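Local coordinates for protein putative 2,5-diketo-D-gluconic acid reductase B (Sinorhizobium meliloti, PDB 3UP8) that probably reduces methylglyoxal to hydroxyacetone with NADPH, as a TIM-barrel member of the aldo/keto reductase family, at residues E138-G141 with A142-V146. Sequence-based numbering, arbitrary orientation.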
ATOM      1  N   GLU A 138     -16.071 -14.099   9.484  1.00 15.35           N
ATOM      2  CA  GLU A 138     -15.297 -15.298   9.151  1.00 15.95           C
ATOM      3  C   GLU A 138     -13.913 -14.908   8.594  1.00 15.49           C
ATOM      4  O   GLU A 138     -12.914 -15.514   8.945  1.00 15.65           O
ATOM      5  CB  GLU A 138     -16.037 -16.188   8.148  1.00 16.00           C
ATOM      6  CG  GLU A 138     -15.317 -17.510   7.854  1.00 16.71           C
ATOM      7  CD  GLU A 138     -16.109 -18.452   6.936  1.00 19.06           C
ATOM      8  OE1 GLU A 138     -17.357 -18.344   6.873  1.00 18.50           O
ATOM      9  OE2 GLU A 138     -15.474 -19.300   6.258  1.00 18.11           O
ATOM     10  N   ARG A 139     -13.863 -13.891   7.737  1.00 15.60           N
ATOM     11  CA  ARG A 139     -12.583 -13.434   7.160  1.00 15.44           C
ATOM     12  C   ARG A 139     -11.735 -12.782   8.233  1.00 15.21           C
ATOM     13  O   ARG A 139     -10.542 -13.027   8.326  1.00 14.70           O
ATOM     14  CB  ARG A 139     -12.819 -12.446   6.023  1.00 15.30           C
ATOM     15  CG  ARG A 139     -13.617 -13.031   4.885  1.00 16.77           C
ATOM     16  CD  ARG A 139     -13.963 -11.945   3.881  1.00 20.70           C
ATOM     17  NE  ARG A 139     -15.346 -11.510   3.994  1.00 21.00           N
ATOM     18  CZ  ARG A 139     -15.845 -10.434   3.396  1.00 23.21           C
ATOM     19  NH1 ARG A 139     -15.068  -9.649   2.655  1.00 22.76           N
ATOM     20  NH2 ARG A 139     -17.124 -10.131   3.562  1.00 23.35           N
ATOM     21  N   ILE A 140     -12.370 -11.953   9.053  1.00 14.96           N
ATOM     22  CA  ILE A 140     -11.664 -11.245  10.114  1.00 14.53           C
ATOM     23  C   ILE A 140     -11.180 -12.269  11.137  1.00 13.99           C
ATOM     24  O   ILE A 140     -10.060 -12.149  11.655  1.00 13.30           O
ATOM     25  CB  ILE A 140     -12.575 -10.165  10.786  1.00 14.37           C
ATOM     26  CG1 ILE A 140     -12.923  -9.021   9.812  1.00 15.33           C
ATOM     27  CG2 ILE A 140     -11.954  -9.636  12.059  1.00 15.20           C
ATOM     28  CD1 ILE A 140     -11.747  -8.134   9.361  1.00 17.32           C
ATOM     29  N   GLY A 141     -12.014 -13.279  11.413  1.00 13.09           N
ATOM     30  CA  GLY A 141     -11.612 -14.372  12.308  1.00 13.80           C
ATOM     31  C   GLY A 141     -10.349 -15.089  11.828  1.00 13.62           C
ATOM     32  O   GLY A 141      -9.452 -15.405  12.625  1.00 12.80           O
ATOM     33  N   ALA A 142     -10.305 -15.375  10.529  1.00 13.34           N
ATOM     34  CA  ALA A 142      -9.142 -16.040   9.929  1.00 13.19           C
ATOM     35  C   ALA A 142      -7.902 -15.144   9.970  1.00 13.52           C
ATOM     36  O   ALA A 142      -6.817 -15.642  10.248  1.00 13.54           O
ATOM     37  CB  ALA A 142      -9.438 -16.472   8.534  1.00 12.52           C
ATOM     38  N   LEU A 143      -8.061 -13.833   9.732  1.00 14.29           N
ATOM     39  CA  LEU A 143      -6.936 -12.894   9.904  1.00 14.67           C
ATOM     40  C   LEU A 143      -6.355 -12.977  11.304  1.00 14.97           C
ATOM     41  O   LEU A 143      -5.133 -13.076  11.478  1.00 14.34           O
ATOM     42  CB  LEU A 143      -7.348 -11.436   9.645  1.00 14.72           C
ATOM     43  CG  LEU A 143      -7.370 -10.871   8.230  1.00 15.44           C
ATOM     44  CD1 LEU A 143      -7.944  -9.437   8.311  1.00 10.88           C
ATOM     45  CD2 LEU A 143      -5.976 -10.883   7.573  1.00 15.05           C
ATOM     46  N   ASN A 144      -7.228 -12.940  12.315  1.00 14.31           N
ATOM     47  CA  ASN A 144      -6.759 -13.037  13.691  1.00 14.74           C
ATOM     48  C   ASN A 144      -6.107 -14.388  14.002  1.00 13.95           C
ATOM     49  O   ASN A 144      -5.155 -14.458  14.762  1.00 13.50           O
ATOM     50  CB  ASN A 144      -7.913 -12.775  14.668  1.00 15.04           C
ATOM     51  CG  ASN A 144      -8.163 -11.296  14.861  1.00 16.13           C
ATOM     52  OD1 ASN A 144      -7.583 -10.677  15.746  1.00 14.91           O
ATOM     53  ND2 ASN A 144      -8.971 -10.715  13.996  1.00 15.33           N
ATOM     54  N   GLU A 145      -6.640 -15.457  13.427  1.00 14.37           N
ATOM     55  CA  GLU A 145      -6.063 -16.783  13.659  1.00 14.45           C
ATOM     56  C   GLU A 145      -4.602 -16.818  13.208  1.00 13.93           C
ATOM     57  O   GLU A 145      -3.726 -17.206  13.977  1.00 14.29           O
ATOM     58  CB  GLU A 145      -6.852 -17.861  12.934  1.00 14.95           C
ATOM     59  CG  GLU A 145      -6.253 -19.279  13.104  1.00 15.58           C
ATOM     60  CD  GLU A 145      -7.113 -20.365  12.457  1.00 18.85           C
ATOM     61  OE1 GLU A 145      -8.336 -20.165  12.365  1.00 21.17           O
ATOM     62  OE2 GLU A 145      -6.572 -21.425  12.042  1.00 19.19           O
ATOM     63  N   VAL A 146      -4.336 -16.400  11.979  1.00 14.13           N
ATOM     64  CA  VAL A 146      -2.961 -16.462  11.470  1.00 14.12           C
ATOM     65  C   VAL A 146      -2.024 -15.482  12.171  1.00 14.34           C
ATOM     66  O   VAL A 146      -0.820 -15.743  12.273  1.00 14.37           O
ATOM     67  CB  VAL A 146      -2.890 -16.310   9.941  1.00 14.64           C
ATOM     68  CG1 VAL A 146      -3.566 -17.489   9.280  1.00 11.73           C
ATOM     69  CG2 VAL A 146      -3.528 -14.967   9.461  1.00 14.08           C
TER
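N144 folds its carboxamide back along its own helix onto the carbonyl of I140 one turn earlier, a worked example of a side chain doubling a main-chain bond. I140 O accepts from N144 N at 3.0 Å, in the regular helical bond, and from N144 ND2, also at 3.0 Å. The two donors arrive from opposite faces of the carbonyl plane: the backbone N-H is moderately tilted from it, whereas ND2 stands well above it, in a nearly straight bond (168°) with the oxygen almost in the amide plane. With CG beside the backbone N (chi1 -82°), the amide swings back toward the preceding turn. I140 and N144 run side by side, and the CG2 branch of I140 flanks the amide, 3.7 Å from ND2. S172 OG and the backbone N of A174 bind ND2 and OD1, fixing the amide's rotation and tying the helix to the loop beyond helix 162-171. The other branch of I140 reaches L143, with CD1 to CD1 at 4.2 Å, the two side chains crossing at a slant. Ordinary helical bonds continue around them, among them L143 N to R139 O at 3.0 Å. Helix 136-148 is the crossover between strands 122-127 and 152-158 of the eight-stranded barrel; L143 packs on L125, L127 and I155 of these strands, while A142 and L143 meet F106 of the adjacent helix 103-117.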